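Local atomic coordinates of peptidoglycan-binding domain 1 (Burkholderia, PDB entry 5NM7), a protein that probably binds bacterial peptidoglycan and cleaves its glycan strands, as a modular phage endolysin with a lysozyme-like catalytic domain. Residues A[92-101]-A[250-261]. Residues are numbered along the deposited sequence; the frame is centred on the assembly and turned at random.
Sequences AAVRAVNEVE and YDVKLERAFDRY
Tyr-261 lies in a hollow of helix 92-101 formed by Ala-92, Arg-95, Ala-96 and Glu-99, with one ring face against the aliphatic part of Arg-95. The CB of Arg-95 stands 3.5 Å from the centroid of the Tyr-261 ring, almost on its normal, a CH-pi contact. Arg-95 CD follows over the ring's rim, and the extended chain then carries the guanidinium on to a salt bridge with Asp-77. At the far end of the ring, Tyr-261 OH donates a very short hydrogen bond of 2.5 Å to Glu-99 OE1. Glu-99 reaches it because CG is anti to the backbone N (chi1 -177°) and the chain stays extended. Its OE2 takes a bent hydrogen bond (131° at the hydrogen) from Arg-260 NH2 at 2.9 Å, from the syn side but out of the carboxylate plane, within a salt bridge.

Two helical turns before Tyr-261, Leu-254 interlocks with Val-100 as reciprocal knobs into holes. Val-100 CG2 rests on the backbone O of Lys-253 at 3.6 Å, while CG1 meets the edge of the Tyr-250 ring. Leu-254 CD2 slots in 3.8 Å from Val-100 CB, beside Ala-96 and Val-97. Small Ala-96 and Ala-257, their CB atoms 3.7 Å apart, let the helix axes approach to 8.1 Å. The contact thus joins helix 91-101 to the C-terminal helix 250-265 through an apolar seam, flanked by a carboxylate whose two separate donors should hold its rotation.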
ATOM      1  N   ALA A  92      -7.677  -6.732  12.744  1.00 22.80           N
ATOM      2  CA  ALA A  92      -8.434  -5.540  12.374  1.00 20.06           C
ATOM      3  C   ALA A  92      -7.534  -4.316  12.244  1.00 17.97           C
ATOM      4  O   ALA A  92      -7.766  -3.442  11.407  1.00 17.19           O
ATOM      5  CB  ALA A  92      -9.547  -5.271  13.374  1.00 20.60           C
ATOM      6  N   ALA A  93      -6.503  -4.221  13.102  1.00 19.21           N
ATOM      7  CA  ALA A  93      -5.560  -3.125  12.996  1.00 18.90           C
ATOM      8  C   ALA A  93      -4.713  -3.197  11.735  1.00 18.45           C
ATOM      9  O   ALA A  93      -4.432  -2.162  11.102  1.00 18.71           O
ATOM     10  CB  ALA A  93      -4.658  -3.031  14.243  1.00 21.16           C
ATOM     11  N   VAL A  94      -4.318  -4.404  11.365  1.00 18.69           N
ATOM     12  CA  VAL A  94      -3.560  -4.631  10.116  1.00 19.23           C
ATOM     13  C   VAL A  94      -4.412  -4.330   8.897  1.00 16.83           C
ATOM     14  O   VAL A  94      -3.953  -3.671   7.981  1.00 16.95           O
ATOM     15  CB  VAL A  94      -2.992  -6.057  10.039  1.00 21.40           C
ATOM     16  CG1 VAL A  94      -2.383  -6.338   8.676  1.00 21.95           C
ATOM     17  CG2 VAL A  94      -1.930  -6.237  11.125  1.00 23.45           C
ATOM     18  N   ARG A  95      -5.657  -4.772   8.923  1.00 16.93           N
ATOM     19  CA  ARG A  95      -6.588  -4.415   7.868  1.00 18.95           C
ATOM     20  C   ARG A  95      -6.790  -2.922   7.741  1.00 18.51           C
ATOM     21  O   ARG A  95      -6.790  -2.381   6.628  1.00 18.00           O
ATOM     22  CB  ARG A  95      -7.941  -5.067   8.107  1.00 19.93           C
ATOM     23  CG  ARG A  95      -7.938  -6.570   7.980  1.00 23.26           C
ATOM     24  CD  ARG A  95      -9.402  -7.015   7.988  1.00 25.35           C
ATOM     25  NE  ARG A  95      -9.577  -8.451   7.852  1.00 32.56           N
ATOM     26  CZ  ARG A  95      -9.441  -9.162   6.720  1.00 34.14           C
ATOM     27  NH1 ARG A  95      -9.086  -8.592   5.558  1.00 35.75           N
ATOM     28  NH2 ARG A  95      -9.666 -10.470   6.753  1.00 35.25           N
ATOM     29  N   ALA A  96      -6.916  -2.214   8.876  1.00 16.99           N
ATOM     30  CA  ALA A  96      -7.000  -0.759   8.863  1.00 16.10           C
ATOM     31  C   ALA A  96      -5.774  -0.082   8.304  1.00 15.53           C
ATOM     32  O   ALA A  96      -5.861   0.791   7.503  1.00 15.62           O
ATOM     33  CB  ALA A  96      -7.284  -0.237  10.266  1.00 16.98           C
ATOM     34  N   VAL A  97      -4.582  -0.520   8.712  1.00 16.34           N
ATOM     35  CA  VAL A  97      -3.339   0.020   8.157  1.00 17.71           C
ATOM     36  C   VAL A  97      -3.215  -0.219   6.673  1.00 17.09           C
ATOM     37  O   VAL A  97      -2.815   0.665   5.918  1.00 16.60           O
ATOM     38  CB  VAL A  97      -2.109  -0.557   8.857  1.00 20.81           C
ATOM     39  CG1 VAL A  97      -0.828  -0.141   8.146  1.00 22.82           C
ATOM     40  CG2 VAL A  97      -2.069   0.004  10.253  1.00 22.31           C
ATOM     41  N   ASN A  98      -3.530  -1.425   6.259  1.00 17.46           N
ATOM     42  CA  ASN A  98      -3.498  -1.753   4.840  1.00 18.93           C
ATOM     43  C   ASN A  98      -4.445  -0.877   4.045  1.00 19.70           C
ATOM     44  O   ASN A  98      -4.078  -0.332   3.008  1.00 19.55           O
ATOM     45  CB  ASN A  98      -3.833  -3.203   4.626  1.00 19.26           C
ATOM     46  CG  ASN A  98      -3.619  -3.622   3.197  1.00 19.17           C
ATOM     47  OD1 ASN A  98      -2.516  -3.499   2.659  1.00 17.78           O
ATOM     48  ND2 ASN A  98      -4.674  -4.092   2.563  1.00 21.18           N
ATOM     49  N   GLU A  99      -5.667  -0.716   4.530  1.00 18.16           N
ATOM     50  CA  GLU A  99      -6.624   0.151   3.837  1.00 18.68           C
ATOM     51  C   GLU A  99      -6.182   1.590   3.710  1.00 18.68           C
ATOM     52  O   GLU A  99      -6.324   2.210   2.646  1.00 20.70           O
ATOM     53  CB  GLU A  99      -8.003   0.081   4.533  1.00 20.01           C
ATOM     54  CG  GLU A  99      -9.093   0.899   3.837  1.00 22.81           C
ATOM     55  CD  GLU A  99     -10.452   0.791   4.506  1.00 22.34           C
ATOM     56  OE1 GLU A  99     -10.771  -0.253   5.057  1.00 25.55           O
ATOM     57  OE2 GLU A  99     -11.164   1.800   4.483  1.00 26.94           O
ATOM     58  N   VAL A 100      -5.667   2.151   4.794  1.00 16.87           N
ATOM     59  CA  VAL A 100      -5.370   3.560   4.828  1.00 18.61           C
ATOM     60  C   VAL A 100      -3.994   3.884   4.262  1.00 18.52           C
ATOM     61  O   VAL A 100      -3.828   4.901   3.564  1.00 19.32           O
ATOM     62  CB  VAL A 100      -5.506   4.081   6.265  1.00 18.03           C
ATOM     63  CG1 VAL A 100      -5.089   5.528   6.329  1.00 18.40           C
ATOM     64  CG2 VAL A 100      -6.948   3.877   6.728  1.00 19.51           C
ATOM     65  N   GLU A 101      -3.002   3.048   4.572  1.00 17.18           N
ATOM     66  CA  GLU A 101      -1.605   3.375   4.294  1.00 16.33           C
ATOM     67  C   GLU A 101      -1.080   2.804   2.990  1.00 17.50           C
ATOM     68  O   GLU A 101      -0.128   3.337   2.460  1.00 18.48           O
ATOM     69  CB  GLU A 101      -0.697   2.905   5.402  1.00 18.19           C
ATOM     70  CG  GLU A 101      -1.016   3.542   6.734  1.00 17.44           C
ATOM     71  CD  GLU A 101      -0.617   4.999   6.821  1.00 19.17           C
ATOM     72  OE1 GLU A 101      -0.164   5.603   5.834  1.00 18.22           O
ATOM     73  OE2 GLU A 101      -0.740   5.586   7.950  1.00 16.17           O
ATOM     74  N   TYR A 250      -4.912  10.874   8.246  1.00 19.86           N
ATOM     75  CA  TYR A 250      -4.447   9.505   8.446  1.00 19.87           C
ATOM     76  C   TYR A 250      -4.872   8.927   9.797  1.00 18.40           C
ATOM     77  O   TYR A 250      -5.298   7.799   9.880  1.00 19.76           O
ATOM     78  CB  TYR A 250      -2.928   9.401   8.299  1.00 22.11           C
ATOM     79  CG  TYR A 250      -2.494   9.494   6.852  1.00 22.34           C
ATOM     80  CD1 TYR A 250      -2.738   8.451   6.008  1.00 25.75           C
ATOM     81  CD2 TYR A 250      -1.814  10.601   6.357  1.00 25.74           C
ATOM     82  CE1 TYR A 250      -2.352   8.517   4.675  1.00 27.60           C
ATOM     83  CE2 TYR A 250      -1.424  10.682   5.015  1.00 26.46           C
ATOM     84  CZ  TYR A 250      -1.710   9.624   4.185  1.00 26.96           C
ATOM     85  OH  TYR A 250      -1.350   9.670   2.839  1.00 32.16           O
ATOM     86  N   ASP A 251      -4.726   9.740  10.828  1.00 20.57           N
ATOM     87  CA  ASP A 251      -5.064   9.318  12.185  1.00 21.57           C
ATOM     88  C   ASP A 251      -6.497   8.850  12.308  1.00 21.40           C
ATOM     89  O   ASP A 251      -6.793   7.734  12.777  1.00 19.69           O
ATOM     90  CB  ASP A 251      -4.722  10.400  13.202  1.00 22.87           C
ATOM     91  CG  ASP A 251      -5.418  11.766  12.927  1.00 27.26           C
ATOM     92  OD1 ASP A 251      -5.654  12.159  11.749  1.00 23.32           O
ATOM     93  OD2 ASP A 251      -5.691  12.455  13.912  1.00 26.56           O
ATOM     94  N   VAL A 252      -7.424   9.698  11.850  1.00 20.44           N
ATOM     95  CA  VAL A 252      -8.812   9.374  11.982  1.00 21.77           C
ATOM     96  C   VAL A 252      -9.264   8.341  10.987  1.00 19.51           C
ATOM     97  O   VAL A 252     -10.117   7.532  11.281  1.00 19.97           O
ATOM     98  CB  VAL A 252      -9.686  10.647  11.876  1.00 25.84           C
ATOM     99  CG1 VAL A 252     -11.150  10.289  12.097  1.00 27.36           C
ATOM    100  CG2 VAL A 252      -9.247  11.663  12.914  1.00 27.84           C
ATOM    101  N   LYS A 253      -8.680   8.326   9.780  1.00 19.13           N
ATOM    102  CA  LYS A 253      -8.990   7.241   8.866  1.00 19.23           C
ATOM    103  C   LYS A 253      -8.603   5.878   9.412  1.00 18.65           C
ATOM    104  O   LYS A 253      -9.344   4.919   9.230  1.00 18.56           O
ATOM    105  CB  LYS A 253      -8.332   7.470   7.487  1.00 21.58           C
ATOM    106  CG  LYS A 253      -9.022   8.595   6.722  1.00 22.96           C
ATOM    107  CD  LYS A 253      -8.272   8.891   5.433  1.00 26.72           C
ATOM    108  CE  LYS A 253      -9.074   9.856   4.574  1.00 29.48           C
ATOM    109  NZ  LYS A 253      -8.211  10.377   3.491  1.00 33.81           N
ATOM    110  N   LEU A 254      -7.439   5.791  10.058  1.00 17.99           N
ATOM    111  CA  LEU A 254      -7.014   4.559  10.693  1.00 17.03           C
ATOM    112  C   LEU A 254      -7.997   4.161  11.790  1.00 18.24           C
ATOM    113  O   LEU A 254      -8.443   3.022  11.824  1.00 20.83           O
ATOM    114  CB  LEU A 254      -5.613   4.682  11.301  1.00 16.69           C
ATOM    115  CG  LEU A 254      -4.486   4.677  10.259  1.00 17.96           C
ATOM    116  CD1 LEU A 254      -3.201   5.220  10.858  1.00 17.12           C
ATOM    117  CD2 LEU A 254      -4.302   3.282   9.736  1.00 18.35           C
ATOM    118  N   GLU A 255      -8.312   5.121  12.631  1.00 20.89           N
ATOM    119  CA  GLU A 255      -9.233   4.887  13.791  1.00 23.07           C
ATOM    120  C   GLU A 255     -10.566   4.366  13.336  1.00 22.85           C
ATOM    121  O   GLU A 255     -11.033   3.305  13.777  1.00 22.58           O
ATOM    122  CB  GLU A 255      -9.380   6.174  14.592  1.00 24.54           C
ATOM    123  CG  GLU A 255     -10.393   6.242  15.757  1.00 27.19           C
ATOM    124  CD  GLU A 255     -10.855   7.686  16.001  1.00 28.20           C
ATOM    125  OE1 GLU A 255     -10.108   8.706  15.815  1.00 26.83           O
ATOM    126  OE2 GLU A 255     -12.009   7.812  16.393  1.00 33.59           O
ATOM    127  N   ARG A 256     -11.155   5.050  12.364  1.00 23.35           N
ATOM    128  CA  ARG A 256     -12.463   4.654  11.863  1.00 24.15           C
ATOM    129  C   ARG A 256     -12.463   3.381  11.022  1.00 22.71           C
ATOM    130  O   ARG A 256     -13.377   2.570  11.121  1.00 22.17           O
ATOM    131  CB  ARG A 256     -13.149   5.879  11.207  1.00 26.42           C
ATOM    132  CG  ARG A 256     -13.124   7.045  12.212  1.00 29.92           C
ATOM    133  CD  ARG A 256     -14.324   7.945  12.221  1.00 32.33           C
ATOM    134  NE  ARG A 256     -14.138   8.993  13.240  1.00 36.06           N
ATOM    135  CZ  ARG A 256     -14.676  10.215  13.210  1.00 38.77           C
ATOM    136  NH1 ARG A 256     -15.452  10.609  12.201  1.00 38.04           N
ATOM    137  NH2 ARG A 256     -14.415  11.059  14.197  1.00 40.54           N
ATOM    138  N   ALA A 257     -11.386   3.109  10.276  1.00 23.04           N
ATOM    139  CA  ALA A 257     -11.223   1.827   9.623  1.00 22.52           C
ATOM    140  C   ALA A 257     -11.143   0.656  10.596  1.00 22.43           C
ATOM    141  O   ALA A 257     -11.754  -0.388  10.381  1.00 21.04           O
ATOM    142  CB  ALA A 257      -9.980   1.821   8.713  1.00 22.32           C
ATOM    143  N   PHE A 258     -10.340   0.845  11.635  1.00 22.68           N
ATOM    144  CA  PHE A 258     -10.173  -0.151  12.682  1.00 21.36           C
ATOM    145  C   PHE A 258     -11.521  -0.480  13.334  1.00 22.87           C
ATOM    146  O   PHE A 258     -11.845  -1.659  13.501  1.00 22.00           O
ATOM    147  CB  PHE A 258      -9.211   0.354  13.762  1.00 22.20           C
ATOM    148  CG  PHE A 258      -9.167  -0.549  14.973  1.00 22.44           C
ATOM    149  CD1 PHE A 258      -8.527  -1.791  14.922  1.00 22.66           C
ATOM    150  CD2 PHE A 258      -9.806  -0.176  16.142  1.00 23.61           C
ATOM    151  CE1 PHE A 258      -8.504  -2.642  16.023  1.00 22.64           C
ATOM    152  CE2 PHE A 258      -9.816  -1.032  17.239  1.00 24.91           C
ATOM    153  CZ  PHE A 258      -9.167  -2.260  17.184  1.00 24.64           C
ATOM    154  N   ASP A 259     -12.298   0.560  13.643  1.00 24.43           N
ATOM    155  CA  ASP A 259     -13.648   0.337  14.209  1.00 26.22           C
ATOM    156  C   ASP A 259     -14.466  -0.514  13.242  1.00 25.66           C
ATOM    157  O   ASP A 259     -15.089  -1.472  13.652  1.00 23.06           O
ATOM    158  CB  ASP A 259     -14.376   1.652  14.501  1.00 26.97           C
ATOM    159  CG  ASP A 259     -13.758   2.454  15.669  1.00 30.58           C
ATOM    160  OD1 ASP A 259     -12.998   1.882  16.491  1.00 34.38           O
ATOM    161  OD2 ASP A 259     -14.012   3.685  15.740  1.00 31.99           O
ATOM    162  N   ARG A 260     -14.452  -0.171  11.953  1.00 25.56           N
ATOM    163  CA  ARG A 260     -15.183  -0.968  10.948  1.00 27.95           C
ATOM    164  C   ARG A 260     -14.794  -2.435  10.928  1.00 25.05           C
ATOM    165  O   ARG A 260     -15.649  -3.323  10.907  1.00 26.19           O
ATOM    166  CB  ARG A 260     -15.001  -0.421   9.526  1.00 33.34           C
ATOM    167  CG  ARG A 260     -16.055   0.533   9.050  1.00 39.25           C
ATOM    168  CD  ARG A 260     -15.940   0.781   7.550  1.00 40.59           C
ATOM    169  NE  ARG A 260     -14.620   1.187   7.056  1.00 44.62           N
ATOM    170  CZ  ARG A 260     -14.098   2.418   7.118  1.00 46.36           C
ATOM    171  NH1 ARG A 260     -14.747   3.446   7.695  1.00 46.02           N
ATOM    172  NH2 ARG A 260     -12.885   2.628   6.615  1.00 43.05           N
ATOM    173  N   TYR A 261     -13.489  -2.695  10.901  1.00 23.62           N
ATOM    174  CA  TYR A 261     -12.986  -4.049  10.852  1.00 24.18           C
ATOM    175  C   TYR A 261     -13.202  -4.823  12.140  1.00 25.62           C
ATOM    176  O   TYR A 261     -13.385  -6.041  12.095  1.00 26.44           O
ATOM    177  CB  TYR A 261     -11.500  -4.100  10.442  1.00 25.43           C
ATOM    178  CG  TYR A 261     -11.267  -3.733   8.991  1.00 23.88           C
ATOM    179  CD1 TYR A 261     -11.804  -4.522   7.964  1.00 24.66           C
ATOM    180  CD2 TYR A 261     -10.513  -2.628   8.649  1.00 25.04           C
ATOM    181  CE1 TYR A 261     -11.593  -4.205   6.629  1.00 24.02           C
ATOM    182  CE2 TYR A 261     -10.292  -2.304   7.329  1.00 24.11           C
ATOM    183  CZ  TYR A 261     -10.841  -3.095   6.326  1.00 24.91           C
ATOM    184  OH  TYR A 261     -10.615  -2.740   5.018  1.00 26.48           O
TER